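Local coordinates for protein metallo-beta-lactamase (Chryseobacterium indologenes, PDB 3L6N) that hydrolyses the beta-lactam ring of penicillins, cephalosporins and carbapenems as a zinc-dependent class B beta-lactamase, giving resistance to these antibiotics, at residues 87-92 against 112-117; 12-17 against 126-131; 5-10 against 62-67. One frame throughout, in Å; residues are numbered along the deposited sequence. Where two conformers were deposited one is given.

Contact 1. Residues 87-92 against 112-117; sequences FFNNKG and TSTEII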
loop_
_atom_site.group_PDB
_atom_site.type_symbol
_atom_site.label_atom_id
_atom_site.label_comp_id
_atom_site.label_asym_id
_atom_site.label_seq_id
_atom_site.Cartn_x
_atom_site.Cartn_y
_atom_site.Cartn_z
ATOM N N PHE A 87 -8.402 11.006 -10.099
ATOM C CA PHE A 87 -7.298 11.945 -10.284
ATOM C C PHE A 87 -6.294 11.410 -11.297
ATOM O O PHE A 87 -5.821 12.149 -12.173
ATOM C CB PHE A 87 -6.589 12.220 -8.963
ATOM C CG PHE A 87 -5.379 13.104 -9.103
ATOM C CD1 PHE A 87 -5.497 14.486 -8.996
ATOM C CD2 PHE A 87 -4.119 12.550 -9.329
ATOM C CE1 PHE A 87 -4.376 15.306 -9.116
ATOM C CE2 PHE A 87 -2.992 13.354 -9.462
ATOM C CZ PHE A 87 -3.116 14.734 -9.347
ATOM N N PHE A 88 -5.956 10.129 -11.154
ATOM C CA PHE A 88 -4.986 9.489 -12.030
ATOM C C PHE A 88 -5.607 9.060 -13.351
ATOM O O PHE A 88 -5.010 9.269 -14.414
ATOM C CB PHE A 88 -4.285 8.342 -11.303
ATOM C CG PHE A 88 -3.579 8.788 -10.061
ATOM C CD1 PHE A 88 -2.307 9.361 -10.138
ATOM C CD2 PHE A 88 -4.191 8.673 -8.820
ATOM C CE1 PHE A 88 -1.657 9.798 -8.997
ATOM C CE2 PHE A 88 -3.536 9.111 -7.664
ATOM C CZ PHE A 88 -2.267 9.662 -7.759
ATOM N N ASN A 89 -6.819 8.509 -13.297
ATOM C CA ASN A 89 -7.527 8.135 -14.521
ATOM C C ASN A 89 -7.669 9.319 -15.475
ATOM O O ASN A 89 -7.435 9.177 -16.676
ATOM C CB ASN A 89 -8.905 7.547 -14.204
ATOM C CG ASN A 89 -8.824 6.219 -13.473
ATOM O OD1 ASN A 89 -7.798 5.538 -13.499
ATOM N ND2 ASN A 89 -9.910 5.846 -12.807
ATOM N N ASN A 90 -8.024 10.480 -14.926
ATOM C CA ASN A 90 -8.246 11.687 -15.737
ATOM C C ASN A 90 -6.983 12.151 -16.444
ATOM O O ASN A 90 -7.048 12.708 -17.546
ATOM C CB ASN A 90 -8.835 12.822 -14.899
ATOM C CG ASN A 90 -10.289 12.568 -14.504
ATOM O OD1 ASN A 90 -10.941 11.660 -15.022
ATOM N ND2 ASN A 90 -10.798 13.383 -13.590
ATOM N N LYS A 91 -5.836 11.872 -15.832
ATOM C CA LYS A 91 -4.540 12.212 -16.417
ATOM C C LYS A 91 -3.966 11.109 -17.315
ATOM O O LYS A 91 -2.832 11.216 -17.791
ATOM C CB LYS A 91 -3.545 12.569 -15.302
ATOM C CG LYS A 91 -3.890 13.826 -14.535
ATOM C CD LYS A 91 -3.003 13.973 -13.317
ATOM C CE LYS A 91 -3.070 15.377 -12.761
ATOM N NZ LYS A 91 -2.162 16.308 -13.494
ATOM N N GLY A 92 -4.733 10.044 -17.547
ATOM C CA GLY A 92 -4.290 8.940 -18.400
ATOM C C GLY A 92 -3.232 8.041 -17.776
ATOM O O GLY A 92 -2.572 7.260 -18.469
ATOM N N THR A 112 -13.188 3.543 -10.144
ATOM C CA THR A 112 -12.554 2.230 -10.212
ATOM C C THR A 112 -11.283 2.300 -11.053
ATOM O O THR A 112 -11.036 3.302 -11.745
ATOM C CB THR A 112 -13.505 1.196 -10.805
ATOM O OG1 THR A 112 -14.053 1.699 -12.038
ATOM C CG2 THR A 112 -14.642 0.904 -9.818
ATOM N N SER A 113 -10.480 1.237 -11.001
ATOM C CA SER A 113 -9.235 1.182 -11.769
ATOM C C SER A 113 -9.518 0.971 -13.255
ATOM O O SER A 113 -10.618 0.534 -13.635
ATOM C CB SER A 113 -8.326 0.061 -11.257
ATOM O OG SER A 113 -8.869 -1.208 -11.582
ATOM N N THR A 114 -8.535 1.284 -14.089
ATOM C CA THR A 114 -8.678 1.028 -15.528
ATOM C C THR A 114 -8.070 -0.317 -15.921
ATOM O O THR A 114 -8.363 -0.843 -16.998
ATOM C CB THR A 114 -8.099 2.168 -16.378
ATOM O OG1 THR A 114 -6.722 2.379 -16.035
ATOM C CG2 THR A 114 -8.888 3.451 -16.162
ATOM N N GLU A 115 -7.228 -0.875 -15.047
ATOM C CA GLU A 115 -6.643 -2.193 -15.257
ATOM C C GLU A 115 -6.939 -3.104 -14.076
ATOM O O GLU A 115 -7.016 -2.649 -12.938
ATOM C CB GLU A 115 -5.118 -2.118 -15.457
ATOM C CG GLU A 115 -4.582 -0.849 -16.123
ATOM C CD GLU A 115 -5.059 -0.657 -17.550
ATOM O OE1 GLU A 115 -5.414 0.492 -17.902
ATOM O OE2 GLU A 115 -5.076 -1.647 -18.311
ATOM N N ILE A 116 -7.066 -4.397 -14.349
ATOM C CA ILE A 116 -7.412 -5.382 -13.328
ATOM C C ILE A 116 -6.205 -6.209 -12.925
ATOM O O ILE A 116 -5.568 -6.861 -13.766
ATOM C CB ILE A 116 -8.539 -6.341 -13.822
ATOM C CG1 ILE A 116 -9.715 -5.545 -14.394
ATOM C CG2 ILE A 116 -8.958 -7.329 -12.717
ATOM C CD1 ILE A 116 -10.300 -4.522 -13.463
ATOM N N ILE A 117 -5.897 -6.197 -11.630
ATOM C CA ILE A 117 -4.757 -6.943 -11.104
ATOM C C ILE A 117 -4.962 -8.452 -11.232
ATOM O O ILE A 117 -6.014 -8.985 -10.865
ATOM C CB ILE A 117 -4.473 -6.590 -9.620
ATOM C CG1 ILE A 117 -4.017 -5.126 -9.516
ATOM C CG2 ILE A 117 -3.439 -7.559 -9.001
ATOM C CD1 ILE A 117 -3.837 -4.642 -8.078
HETATM O O HOH W 1 -6.059 5.119 -16.239
#
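T112 meets N89 through its backbone: the carbonyl oxygen O of T112 accepts a hydrogen bond from ND2 of N89 at 3.0 Å. The donor lies almost in line with the C=O bond (C=O...N angle 164°), and the acceptor sits close to the amide plane of N89, yet the N-H...O angle of 146° shows a moderately bent bond. The bond uses only the main chain of T112, whose CB points away from the helix.

S113 also turns its CB away from the helix. Its hydroxyl OG donates to the carbonyl O of E115 at 2.7 Å, meeting it from above the carbonyl plane just where the chain enters the short strand 115-116, and is also hydrogen-bonded to ND2 of N102 on helix 99-107.

T114 faces N89 again, the two side chains arriving from opposite directions. Its methyl CG2 packs against the amide, 3.6 Å from OD1 of N89. With chi1 at 57°, OG1 lies between the backbone N and the carbonyl carbon, and CG2 is placed beside N on the helix side. A water donates to OG1 of T114 (2.8 Å) and, over a longer 3.3 Å, to OD1 of N89, bridging the two residues. OG1 in turn donates to OE1 of E115 at 3.0 Å.

The contact is small, 112 Å² in all, and lies at the surface away from the zinc sites. N89 belongs to the last turn of helix 86-90, which G92 closes with positive phi in a Schellman motif. OD1 of N89 is also hydrogen-bonded to OG1 of T95, which is bonded to the backbone N of T114 as well. The amide thus ties the helix end both to the loop following helix 99-107 and to strand 94-97, the sheet neighbour of edge strand 115-116.

Contact 2. Residues 12-17 against 126-131; sequences KNNLHI and GGEEFV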
loop_
_atom_site.group_PDB
_atom_site.type_symbol
_atom_site.label_atom_id
_atom_site.label_comp_id
_atom_site.label_asym_id
_atom_site.label_seq_id
_atom_site.Cartn_x
_atom_site.Cartn_y
_atom_site.Cartn_z
ATOM N N LYS A 12 17.836 -0.270 -2.177
ATOM C CA LYS A 12 18.529 -0.504 -3.456
ATOM C C LYS A 12 18.113 0.474 -4.576
ATOM O O LYS A 12 17.640 0.074 -5.640
ATOM C CB LYS A 12 18.408 -1.967 -3.909
ATOM C CG LYS A 12 19.007 -2.992 -2.953
ATOM C CD LYS A 12 19.045 -4.328 -3.680
ATOM C CE LYS A 12 19.123 -5.506 -2.741
ATOM N NZ LYS A 12 19.102 -6.758 -3.547
ATOM N N ASN A 13 18.264 1.766 -4.278
ATOM C CA ASN A 13 18.139 2.854 -5.258
ATOM C C ASN A 13 16.685 3.227 -5.586
ATOM O O ASN A 13 16.312 4.403 -5.508
ATOM C CB ASN A 13 18.925 2.529 -6.545
ATOM C CG ASN A 13 19.202 3.746 -7.396
ATOM O OD1 ASN A 13 19.375 4.861 -6.888
ATOM N ND2 ASN A 13 19.292 3.531 -8.707
ATOM N N ASN A 14 15.870 2.225 -5.921
ATOM C CA ASN A 14 14.606 2.484 -6.605
ATOM C C ASN A 14 13.326 2.270 -5.807
ATOM O O ASN A 14 12.288 2.853 -6.160
ATOM C CB ASN A 14 14.518 1.685 -7.917
ATOM C CG ASN A 14 15.349 2.300 -9.032
ATOM O OD1 ASN A 14 15.980 3.344 -8.859
ATOM N ND2 ASN A 14 15.371 1.632 -10.188
ATOM N N LEU A 15 13.387 1.440 -4.764
ATOM C CA LEU A 15 12.193 1.149 -3.973
ATOM C C LEU A 15 12.087 2.088 -2.773
ATOM O O LEU A 15 12.948 2.092 -1.879
ATOM C CB LEU A 15 12.162 -0.318 -3.520
ATOM C CG LEU A 15 10.882 -0.735 -2.794
ATOM C CD1 LEU A 15 9.657 -0.606 -3.715
ATOM C CD2 LEU A 15 11.059 -2.169 -2.334
ATOM N N HIS A 16 11.015 2.873 -2.755
ATOM C CA HIS A 16 10.836 3.894 -1.722
ATOM C C HIS A 16 9.624 3.644 -0.853
ATOM O O HIS A 16 8.554 3.289 -1.352
ATOM C CB HIS A 16 10.673 5.279 -2.362
ATOM C CG HIS A 16 11.898 5.791 -3.065
ATOM N ND1 HIS A 16 12.356 5.250 -4.249
ATOM C CD2 HIS A 16 12.735 6.815 -2.772
ATOM C CE1 HIS A 16 13.428 5.917 -4.649
ATOM N NE2 HIS A 16 13.677 6.875 -3.773
ATOM N N ILE A 17 9.798 3.848 0.454
ATOM C CA ILE A 17 8.697 3.934 1.410
ATOM C C ILE A 17 8.377 5.408 1.510
ATOM O O ILE A 17 9.288 6.207 1.622
ATOM C CB ILE A 17 9.131 3.452 2.807
ATOM C CG1 ILE A 17 9.566 1.985 2.744
ATOM C CG2 ILE A 17 8.004 3.670 3.835
ATOM C CD1 ILE A 17 10.712 1.664 3.706
ATOM N N GLY A 126 9.502 -1.197 -16.823
ATOM C CA GLY A 126 10.764 -0.458 -16.779
ATOM C C GLY A 126 11.927 -1.169 -16.107
ATOM O O GLY A 126 12.738 -0.537 -15.434
ATOM N N GLY A 127 12.025 -2.485 -16.296
ATOM C CA GLY A 127 13.130 -3.281 -15.757
ATOM C C GLY A 127 12.980 -3.691 -14.304
ATOM O O GLY A 127 13.902 -4.258 -13.707
ATOM N N GLU A 128 11.821 -3.377 -13.725
ATOM C CA GLU A 128 11.502 -3.738 -12.349
ATOM C C GLU A 128 10.415 -4.806 -12.329
ATOM O O GLU A 128 9.675 -4.954 -13.301
ATOM C CB GLU A 128 11.006 -2.504 -11.577
ATOM C CG GLU A 128 12.032 -1.364 -11.486
ATOM C CD GLU A 128 13.285 -1.712 -10.679
ATOM O OE1 GLU A 128 13.226 -2.531 -9.730
ATOM O OE2 GLU A 128 14.352 -1.141 -10.999
ATOM N N GLU A 129 10.309 -5.515 -11.211
ATOM C CA GLU A 129 9.368 -6.631 -11.078
ATOM C C GLU A 129 8.727 -6.655 -9.703
ATOM O O GLU A 129 9.372 -6.361 -8.702
ATOM C CB GLU A 129 10.117 -7.944 -11.317
ATOM C CG GLU A 129 9.280 -9.199 -11.364
ATOM C CD GLU A 129 10.153 -10.452 -11.389
ATOM O OE1 GLU A 129 9.655 -11.527 -11.013
ATOM O OE2 GLU A 129 11.338 -10.355 -11.775
ATOM N N PHE A 130 7.445 -7.012 -9.657
ATOM C CA PHE A 130 6.769 -7.231 -8.372
ATOM C C PHE A 130 5.584 -8.171 -8.553
ATOM O O PHE A 130 5.185 -8.460 -9.678
ATOM C CB PHE A 130 6.327 -5.889 -7.750
ATOM C CG PHE A 130 5.553 -5.012 -8.693
ATOM C CD1 PHE A 130 4.160 -5.038 -8.701
ATOM C CD2 PHE A 130 6.217 -4.161 -9.586
ATOM C CE1 PHE A 130 3.437 -4.228 -9.580
ATOM C CE2 PHE A 130 5.508 -3.349 -10.462
ATOM C CZ PHE A 130 4.111 -3.385 -10.468
ATOM N N VAL A 131 5.048 -8.660 -7.439
ATOM C CA VAL A 131 3.896 -9.562 -7.457
ATOM C C VAL A 131 2.875 -9.040 -6.454
ATOM O O VAL A 131 3.215 -8.793 -5.309
ATOM C CB VAL A 131 4.295 -11.007 -7.079
ATOM C CG1 VAL A 131 3.056 -11.934 -7.058
ATOM C CG2 VAL A 131 5.353 -11.558 -8.042
#
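A single polar bridge between N14 and E128 makes up this surface contact, which joins the two beta-sheets of the alpha-beta/beta-alpha sandwich of the metallo-beta-lactamases. N14 immediately precedes strand 15-24 of the seven-strand sheet, whereas E128 opens strand 128-133 of the five-strand one. The backbones stay well apart: the nearest CA atoms, those of N14 and E128, are separated by 9.0 Å, and the segments bury just 65 Å² between them. The side chains therefore have to span the gap. Both CB atoms point across it, and E128 reaches N14 with a bend in its chain at CB-CG (chi2 -65°).

The two carboxylate oxygens of E128 have different partners. OE1 is hydrogen-bonded to the hydroxyl of Y151, a loop residue whose side chain also touches N14; OE2 receives the amide of N14. Gripped at both oxygens, the carboxylate is probably restricted in its rotation. L36 and T38 of strand 27-38 touch the E128 side chain as well, which places the bridge over the neighbour of strand 15-24 in the larger sheet.

The amide and carboxylate planes stand 69° apart, and the side chains cross at about a right angle. ND2 of N14 donates to OE2 of E128 at 3.1 Å with an N-H...O angle of 158°; the acceptor lies near the amide plane, while the donor approaches from above the carboxylate plane.

Contact 3. Residues 5-10 against 62-67; sequences FVIEPP and KKRHNL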
loop_
_atom_site.group_PDB
_atom_site.type_symbol
_atom_site.label_atom_id
_atom_site.label_comp_id
_atom_site.label_asym_id
_atom_site.label_seq_id
_atom_site.Cartn_x
_atom_site.Cartn_y
_atom_site.Cartn_z
ATOM N N PHE A 5 4.682 15.201 3.791
ATOM C CA PHE A 5 4.970 13.789 3.536
ATOM C C PHE A 5 6.477 13.517 3.567
ATOM O O PHE A 5 7.295 14.413 3.348
ATOM C CB PHE A 5 4.299 13.269 2.250
ATOM C CG PHE A 5 4.530 14.126 1.043
ATOM C CD1 PHE A 5 5.660 13.951 0.256
ATOM C CD2 PHE A 5 3.603 15.104 0.682
ATOM C CE1 PHE A 5 5.872 14.749 -0.867
ATOM C CE2 PHE A 5 3.809 15.900 -0.451
ATOM C CZ PHE A 5 4.943 15.715 -1.220
ATOM N N VAL A 6 6.826 12.273 3.886
ATOM C CA VAL A 6 8.202 11.873 4.129
ATOM C C VAL A 6 8.562 10.761 3.158
ATOM O O VAL A 6 7.917 9.712 3.147
ATOM C CB VAL A 6 8.377 11.379 5.593
ATOM C CG1 VAL A 6 9.784 10.833 5.846
ATOM C CG2 VAL A 6 8.067 12.511 6.575
ATOM N N ILE A 7 9.567 11.008 2.325
ATOM C CA ILE A 7 10.093 9.952 1.461
ATOM C C ILE A 7 11.344 9.437 2.143
ATOM O O ILE A 7 12.295 10.187 2.380
ATOM C CB ILE A 7 10.401 10.461 0.032
ATOM C CG1 ILE A 7 9.117 10.984 -0.618
ATOM C CG2 ILE A 7 10.999 9.329 -0.824
ATOM C CD1 ILE A 7 9.332 11.757 -1.919
ATOM N N GLU A 8 11.324 8.153 2.482
ATOM C CA GLU A 8 12.423 7.531 3.214
ATOM C C GLU A 8 13.597 7.204 2.288
ATOM O O GLU A 8 13.422 7.086 1.073
ATOM C CB GLU A 8 11.930 6.254 3.899
ATOM C CG GLU A 8 10.772 6.464 4.863
ATOM C CD GLU A 8 11.179 7.063 6.201
ATOM O OE1 GLU A 8 12.322 7.569 6.333
ATOM O OE2 GLU A 8 10.323 7.048 7.117
ATOM N N PRO A 9 14.808 7.047 2.855
ATOM C CA PRO A 9 15.921 6.596 2.012
ATOM C C PRO A 9 15.565 5.260 1.356
ATOM O O PRO A 9 15.033 4.373 2.036
ATOM C CB PRO A 9 17.076 6.423 3.015
ATOM C CG PRO A 9 16.693 7.314 4.166
ATOM C CD PRO A 9 15.207 7.152 4.272
ATOM N N PRO A 10 15.812 5.132 0.037
ATOM C CA PRO A 10 15.300 3.973 -0.675
ATOM C C PRO A 10 16.048 2.681 -0.388
ATOM O O PRO A 10 17.203 2.702 0.098
ATOM C CB PRO A 10 15.480 4.359 -2.151
ATOM C CG PRO A 10 16.594 5.375 -2.149
ATOM C CD PRO A 10 16.351 6.146 -0.888
ATOM N N LYS A 62 8.694 14.023 -9.693
ATOM C CA LYS A 62 9.281 14.564 -10.921
ATOM C C LYS A 62 10.591 15.306 -10.655
ATOM O O LYS A 62 11.574 15.139 -11.379
ATOM C CB LYS A 62 8.274 15.477 -11.650
ATOM C CG LYS A 62 8.868 16.248 -12.844
ATOM C CD LYS A 62 9.389 15.332 -13.943
ATOM C CE LYS A 62 9.960 16.161 -15.106
ATOM N NZ LYS A 62 10.404 15.287 -16.239
ATOM N N LYS A 63 10.610 16.129 -9.615
ATOM C CA LYS A 63 11.823 16.879 -9.269
ATOM C C LYS A 63 12.954 15.948 -8.802
ATOM O O LYS A 63 14.126 16.157 -9.148
ATOM C CB LYS A 63 11.496 17.924 -8.199
ATOM C CG LYS A 63 12.640 18.850 -7.816
ATOM C CD LYS A 63 12.132 19.864 -6.798
ATOM C CE LYS A 63 13.263 20.628 -6.141
ATOM N NZ LYS A 63 12.710 21.588 -5.140
ATOM N N ARG A 64 12.589 14.917 -8.037
ATOM C CA ARG A 64 13.550 13.980 -7.459
ATOM C C ARG A 64 14.152 13.062 -8.508
ATOM O O ARG A 64 15.361 12.831 -8.510
ATOM C CB ARG A 64 12.876 13.128 -6.371
ATOM C CG ARG A 64 13.832 12.348 -5.484
ATOM C CD ARG A 64 13.053 11.850 -4.265
ATOM N NE ARG A 64 13.862 11.056 -3.337
ATOM C CZ ARG A 64 14.041 11.345 -2.051
ATOM N NH1 ARG A 64 13.490 12.436 -1.525
ATOM N NH2 ARG A 64 14.769 10.539 -1.286
ATOM N N HIS A 65 13.305 12.550 -9.394
ATOM C CA HIS A 65 13.709 11.475 -10.303
ATOM C C HIS A 65 13.667 11.828 -11.781
ATOM O O HIS A 65 14.114 11.038 -12.612
ATOM C CB HIS A 65 12.838 10.242 -10.058
ATOM C CG HIS A 65 12.838 9.783 -8.638
ATOM N ND1 HIS A 65 13.947 9.223 -8.037
ATOM C CD2 HIS A 65 11.868 9.810 -7.692
ATOM C CE1 HIS A 65 13.658 8.919 -6.784
ATOM N NE2 HIS A 65 12.400 9.254 -6.553
ATOM N N ASN A 66 13.127 13.001 -12.097
ATOM C CA ASN A 66 12.925 13.432 -13.490
ATOM C C ASN A 66 12.004 12.493 -14.277
ATOM O O ASN A 66 12.104 12.365 -15.512
ATOM C CB ASN A 66 14.280 13.612 -14.191
ATOM C CG ASN A 66 14.251 14.710 -15.234
ATOM O OD1 ASN A 66 13.254 15.409 -15.381
ATOM N ND2 ASN A 66 15.361 14.879 -15.956
ATOM N N LEU A 67 11.118 11.831 -13.539
ATOM C CA LEU A 67 10.191 10.857 -14.099
ATOM C C LEU A 67 8.764 11.104 -13.640
ATOM O O LEU A 67 8.536 11.584 -12.526
ATOM C CB LEU A 67 10.619 9.441 -13.717
ATOM C CG LEU A 67 11.864 8.934 -14.450
ATOM C CD1 LEU A 67 12.451 7.734 -13.725
ATOM C CD2 LEU A 67 11.549 8.591 -15.896
HETATM O O HOH W 2 13.408 13.078 1.270
HETATM O O HOH W 3 14.900 10.559 1.578
#
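I7 and R64 carry this contact, an aliphatic branch laid against a flat cation where strand 6-7 passes the C-terminal turn of helix 54-65. The packed part is compact: CG2 of I7 sits over the centre of one guanidinium face, 3.9 Å from CZ of R64, and is almost equally far from both terminal nitrogens. With chi1 at -61° the CG2 branch of I7 is anti to the backbone N, which turns it to the arginine. R64 comes from the helix as an extended chain, CG anti to the backbone N (chi1 -167°), and the two side chains run antiparallel, alongside one another. Nearer the helix, CG of R64 lies over one face of the H65 ring, off-centre, nearer the ring edge than the middle; Y35 of strand 27-38 touches both I7 and R64, and its hydroxyl is hydrogen-bonded to NE2 of H65.

Around the rim of the guanidinium the contact is looser and watery. Direct polar bonding between the segments is absent, with O of E8 staying 4.4 Å from NH2 of R64. Instead, two waters lie in the guanidinium plane. One accepts from NH1 of R64 at 2.9 Å and reaches O of I7 over a longer 3.3 Å; the other accepts from NH2 of R64 at 2.9 Å and donates to O of I7 at 2.8 Å.

The chemistry divides by direction: the guanidinium face meets hydrocarbon, and one N-H each of NH1 and NH2 meets water at the edge. The arginine can therefore pack against the strand while its charge probably remains well hydrated, and the carbonyl of I7 is tied to the helix through water.

All three contacts reach the seven-strand sheet, whose outermost strands are 6-7 and 115-116: contact 3 lies at the first of these edges and contact 1 at the other, their centres about 22 Å apart. Contact 2 connects this sheet to the five-strand one. Its centre is about 13 Å from that of contact 3, and the two touch directly through neighbouring strands 6-7 and 15-24, where E8 N and I17 O lie 2.9 Å apart in a probable hydrogen bond. Along the chain, contact 3 closes before contact 1 opens, contact 2 spans contact 1, and contacts 2 and 3 interleave. Surface links thus join distant chain regions around the fold, away from the zinc sites.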